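Local coordinates for adhesion G-protein coupled receptor G6 (PDB 6V55) that is an adhesion receptor of the G-protein-coupled family, also known as Gpr126, whose calcium-binding extracellular region is linked to myelination, at residues A[212-224]-A[232-244]. Sequence-based numbering, arbitrary orientation.
Sequences CLTWTKSSGLIGV and SSICSASQIYTLQ
Trp-215 slides its indole edgewise into the hollow of the loop that follows strand 232-234, and NE1 bonds Ser-238 OG at 2.7 Å, nearly straight (167°) and close to the ring plane. Ser-238 suits the spot because its small hydroxyl also donates to Cys-235 O, relaying the indole N-H to the start of the loop. The far rim of the ring, CH2, meets Tyr-241 O, while CZ3 approaches Leu-243 CD1. Were Trp-215 replaced by an alanine, the loop would probably be left with a gap and the Ser-238 hydroxyl without its indole donor.

Lys-217 has its CG anti to the backbone N (chi1 -169°) and stretches out straight, its CE passing Gln-239 O, to a hydrogen bond from NZ to Thr-242 OG1 whose modelled 2.5 Å is doubtfully short. At Gly-220 a beta carbon would clash with Cys-235 O and, at this positive phi, jam against Ser-219 O, so glycine lets the turn press close; its own O takes the Cys-235 N-H at 2.7 Å. Beyond it, Ile-222 and Ser-233 form an antiparallel hydrogen-bonded pair, its bond from Ile-222 N to Ser-233 O weak, and on the other face the Leu-221 and Ile-234 side chains cross, their CD1 methyls 3.8 Å apart.

Strand 229-234 is the outermost of its sheet in this pentraxin-like domain; the Cys-235–Cys-193 disulfide ties its end to strand 191-194 of the facing sheet, where Ile-222 and Trp-215 pack on Ile-188 of strand 185-188.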
loop_
_atom_site.group_PDB
_atom_site.type_symbol
_atom_site.label_atom_id
_atom_site.label_comp_id
_atom_site.label_asym_id
_atom_site.label_seq_id
_atom_site.Cartn_x
_atom_site.Cartn_y
_atom_site.Cartn_z
ATOM N N CYS A 212 6.200 27.992 -38.829
ATOM C CA CYS A 212 7.625 28.249 -38.664
ATOM C C CYS A 212 8.030 29.467 -39.472
ATOM O O CYS A 212 7.591 29.638 -40.612
ATOM C CB CYS A 212 8.474 27.074 -39.114
ATOM S SG CYS A 212 7.750 25.497 -38.698
ATOM N N LEU A 213 8.863 30.314 -38.876
ATOM C CA LEU A 213 9.431 31.472 -39.546
ATOM C C LEU A 213 10.945 31.362 -39.469
ATOM O O LEU A 213 11.482 31.106 -38.390
ATOM C CB LEU A 213 8.937 32.771 -38.898
ATOM C CG LEU A 213 7.405 32.888 -38.787
ATOM C CD1 LEU A 213 6.989 34.073 -37.957
ATOM C CD2 LEU A 213 6.755 32.963 -40.180
ATOM N N THR A 214 11.634 31.505 -40.611
ATOM C CA THR A 214 13.096 31.545 -40.636
ATOM C C THR A 214 13.568 32.866 -41.230
ATOM O O THR A 214 12.819 33.564 -41.919
ATOM C CB THR A 214 13.751 30.362 -41.417
ATOM O OG1 THR A 214 13.716 30.598 -42.838
ATOM C CG2 THR A 214 13.104 29.014 -41.078
ATOM N N TRP A 215 14.826 33.202 -40.939
ATOM C CA TRP A 215 15.467 34.411 -41.438
ATOM C C TRP A 215 16.964 34.180 -41.405
ATOM O O TRP A 215 17.437 33.515 -40.491
ATOM C CB TRP A 215 15.105 35.620 -40.573
ATOM C CG TRP A 215 15.840 36.870 -40.923
ATOM C CD1 TRP A 215 15.668 37.637 -42.037
ATOM C CD2 TRP A 215 16.857 37.519 -40.141
ATOM N NE1 TRP A 215 16.498 38.727 -41.996
ATOM C CE2 TRP A 215 17.249 38.676 -40.848
ATOM C CE3 TRP A 215 17.469 37.237 -38.910
ATOM C CZ2 TRP A 215 18.229 39.551 -40.371
ATOM C CZ3 TRP A 215 18.442 38.106 -38.438
ATOM C CH2 TRP A 215 18.821 39.244 -39.180
ATOM N N THR A 216 17.695 34.669 -42.420
ATOM C CA THR A 216 19.137 34.901 -42.318
ATOM C C THR A 216 19.445 36.339 -42.702
ATOM O O THR A 216 18.793 36.908 -43.579
ATOM C CB THR A 216 19.996 34.026 -43.233
ATOM O OG1 THR A 216 19.755 34.400 -44.589
ATOM C CG2 THR A 216 19.722 32.594 -43.081
ATOM N N LYS A 217 20.471 36.916 -42.067
ATOM C CA LYS A 217 20.900 38.262 -42.436
ATOM C C LYS A 217 21.558 38.302 -43.815
ATOM O O LYS A 217 21.336 39.259 -44.580
ATOM C CB LYS A 217 21.865 38.802 -41.376
ATOM C CG LYS A 217 22.185 40.269 -41.502
ATOM C CD LYS A 217 23.408 40.597 -40.723
ATOM C CE LYS A 217 23.691 42.050 -40.850
ATOM N NZ LYS A 217 24.575 42.542 -39.749
ATOM N N SER A 218 22.322 37.246 -44.144
ATOM C CA SER A 218 23.245 37.250 -45.276
ATOM C C SER A 218 22.521 37.292 -46.607
ATOM O O SER A 218 22.967 37.985 -47.523
ATOM C CB SER A 218 24.153 36.020 -45.218
ATOM O OG SER A 218 23.428 34.830 -45.473
ATOM N N SER A 219 21.379 36.619 -46.716
ATOM C CA SER A 219 20.554 36.727 -47.910
ATOM C C SER A 219 19.348 37.637 -47.746
ATOM O O SER A 219 18.793 38.087 -48.754
ATOM C CB SER A 219 20.064 35.339 -48.332
ATOM O OG SER A 219 19.714 34.592 -47.179
ATOM N N GLY A 220 18.920 37.911 -46.513
ATOM C CA GLY A 220 17.619 38.512 -46.308
ATOM C C GLY A 220 16.470 37.563 -46.517
ATOM O O GLY A 220 15.325 38.008 -46.592
ATOM N N LEU A 221 16.737 36.263 -46.587
ATOM C CA LEU A 221 15.737 35.273 -46.954
ATOM C C LEU A 221 14.830 34.975 -45.764
ATOM O O LEU A 221 15.256 34.336 -44.795
ATOM C CB LEU A 221 16.420 33.998 -47.444
ATOM C CG LEU A 221 15.473 32.942 -48.037
ATOM C CD1 LEU A 221 15.056 33.324 -49.439
ATOM C CD2 LEU A 221 16.107 31.558 -48.032
ATOM N N ILE A 222 13.585 35.439 -45.832
ATOM C CA ILE A 222 12.537 34.939 -44.951
ATOM C C ILE A 222 12.051 33.595 -45.484
ATOM O O ILE A 222 11.829 33.431 -46.686
ATOM C CB ILE A 222 11.373 35.940 -44.849
ATOM C CG1 ILE A 222 11.882 37.389 -44.795
ATOM C CG2 ILE A 222 10.452 35.588 -43.665
ATOM C CD1 ILE A 222 12.388 37.829 -43.458
ATOM N N GLY A 223 11.900 32.625 -44.594
ATOM C CA GLY A 223 11.263 31.363 -44.928
ATOM C C GLY A 223 9.989 31.226 -44.083
ATOM O O GLY A 223 9.945 31.724 -42.967
ATOM N N VAL A 224 8.968 30.618 -44.674
ATOM C CA VAL A 224 7.703 30.354 -43.988
ATOM C C VAL A 224 7.365 28.882 -44.199
ATOM O O VAL A 224 7.371 28.400 -45.339
ATOM C CB VAL A 224 6.561 31.252 -44.504
ATOM C CG1 VAL A 224 5.238 30.872 -43.867
ATOM C CG2 VAL A 224 6.837 32.707 -44.200
ATOM N N SER A 232 9.513 30.934 -49.631
ATOM C CA SER A 232 10.699 31.756 -49.494
ATOM C C SER A 232 10.418 33.135 -50.062
ATOM O O SER A 232 9.644 33.287 -51.007
ATOM C CB SER A 232 11.881 31.111 -50.203
ATOM O OG SER A 232 12.463 30.166 -49.342
ATOM N N SER A 233 11.054 34.139 -49.474
ATOM C CA SER A 233 10.916 35.515 -49.921
ATOM C C SER A 233 12.181 36.238 -49.480
ATOM O O SER A 233 12.795 35.867 -48.477
ATOM C CB SER A 233 9.640 36.157 -49.349
ATOM O OG SER A 233 9.811 37.533 -49.122
ATOM N N ILE A 234 12.606 37.224 -50.260
ATOM C CA ILE A 234 13.797 38.008 -49.948
ATOM C C ILE A 234 13.355 39.335 -49.362
ATOM O O ILE A 234 12.609 40.086 -49.999
ATOM C CB ILE A 234 14.665 38.236 -51.189
ATOM C CG1 ILE A 234 15.171 36.903 -51.752
ATOM C CG2 ILE A 234 15.789 39.221 -50.873
ATOM C CD1 ILE A 234 16.442 36.375 -51.141
ATOM N N CYS A 235 13.809 39.636 -48.155
ATOM C CA CYS A 235 13.573 40.934 -47.534
ATOM C C CYS A 235 14.917 41.644 -47.514
ATOM O O CYS A 235 15.708 41.460 -46.586
ATOM C CB CYS A 235 13.002 40.786 -46.145
ATOM S SG CYS A 235 12.509 42.329 -45.342
ATOM N N SER A 236 15.174 42.450 -48.555
ATOM C CA SER A 236 16.503 43.026 -48.747
ATOM C C SER A 236 16.809 44.132 -47.747
ATOM O O SER A 236 17.988 44.381 -47.472
ATOM C CB SER A 236 16.663 43.579 -50.163
ATOM O OG SER A 236 16.056 44.855 -50.254
ATOM N N ALA A 237 15.777 44.782 -47.182
ATOM C CA ALA A 237 15.978 45.772 -46.124
ATOM C C ALA A 237 16.541 45.160 -44.850
ATOM O O ALA A 237 17.237 45.851 -44.104
ATOM C CB ALA A 237 14.662 46.487 -45.797
ATOM N N SER A 238 16.294 43.876 -44.611
ATOM C CA SER A 238 16.679 43.218 -43.372
ATOM C C SER A 238 18.138 42.776 -43.337
ATOM O O SER A 238 18.560 42.206 -42.328
ATOM C CB SER A 238 15.786 41.996 -43.122
ATOM O OG SER A 238 16.327 40.824 -43.717
ATOM N N GLN A 239 18.923 43.006 -44.394
ATOM C CA GLN A 239 20.322 42.592 -44.362
ATOM C C GLN A 239 21.225 43.612 -43.684
ATOM O O GLN A 239 22.432 43.385 -43.584
ATOM C CB GLN A 239 20.827 42.329 -45.773
ATOM C CG GLN A 239 19.808 41.733 -46.717
ATOM C CD GLN A 239 20.373 41.575 -48.123
ATOM O OE1 GLN A 239 20.028 42.331 -49.044
ATOM N NE2 GLN A 239 21.270 40.601 -48.289
ATOM N N ILE A 240 20.657 44.727 -43.238
ATOM C CA ILE A 240 21.348 45.775 -42.503
ATOM C C ILE A 240 21.373 45.502 -40.990
ATOM O O ILE A 240 22.275 45.963 -40.284
ATOM C CB ILE A 240 20.623 47.084 -42.890
ATOM C CG1 ILE A 240 20.767 47.289 -44.384
ATOM C CG2 ILE A 240 21.148 48.317 -42.248
ATOM C CD1 ILE A 240 22.208 47.336 -44.871
ATOM N N TYR A 241 20.450 44.697 -40.479
ATOM C CA TYR A 241 20.213 44.628 -39.047
ATOM C C TYR A 241 20.786 43.362 -38.434
ATOM O O TYR A 241 20.900 42.317 -39.075
ATOM C CB TYR A 241 18.722 44.716 -38.738
ATOM C CG TYR A 241 18.147 46.019 -39.210
ATOM C CD1 TYR A 241 18.464 47.210 -38.564
ATOM C CD2 TYR A 241 17.314 46.069 -40.331
ATOM C CE1 TYR A 241 17.946 48.422 -39.010
ATOM C CE2 TYR A 241 16.793 47.271 -40.784
ATOM C CZ TYR A 241 17.113 48.441 -40.116
ATOM O OH TYR A 241 16.601 49.637 -40.561
ATOM N N THR A 242 21.132 43.480 -37.163
ATOM C CA THR A 242 21.595 42.374 -36.347
ATOM C C THR A 242 20.805 42.422 -35.050
ATOM O O THR A 242 20.627 43.499 -34.474
ATOM C CB THR A 242 23.108 42.494 -36.081
ATOM O OG1 THR A 242 23.817 42.557 -37.330
ATOM C CG2 THR A 242 23.628 41.330 -35.249
ATOM N N LEU A 243 20.307 41.278 -34.605
ATOM C CA LEU A 243 19.567 41.245 -33.352
ATOM C C LEU A 243 20.564 41.138 -32.203
ATOM O O LEU A 243 21.317 40.164 -32.131
ATOM C CB LEU A 243 18.578 40.080 -33.359
ATOM C CG LEU A 243 17.658 39.989 -34.585
ATOM C CD1 LEU A 243 16.751 38.766 -34.518
ATOM C CD2 LEU A 243 16.842 41.259 -34.729
ATOM N N GLN A 244 20.587 42.136 -31.320
ATOM C CA GLN A 244 21.609 42.171 -30.287
ATOM C C GLN A 244 21.293 41.210 -29.142
ATOM O O GLN A 244 20.190 40.664 -29.024
ATOM C CB GLN A 244 21.779 43.580 -29.730
ATOM C CG GLN A 244 22.925 44.396 -30.355
ATOM C CD GLN A 244 24.317 43.773 -30.179
ATOM O OE1 GLN A 244 24.617 43.130 -29.164
ATOM N NE2 GLN A 244 25.185 43.988 -31.173
#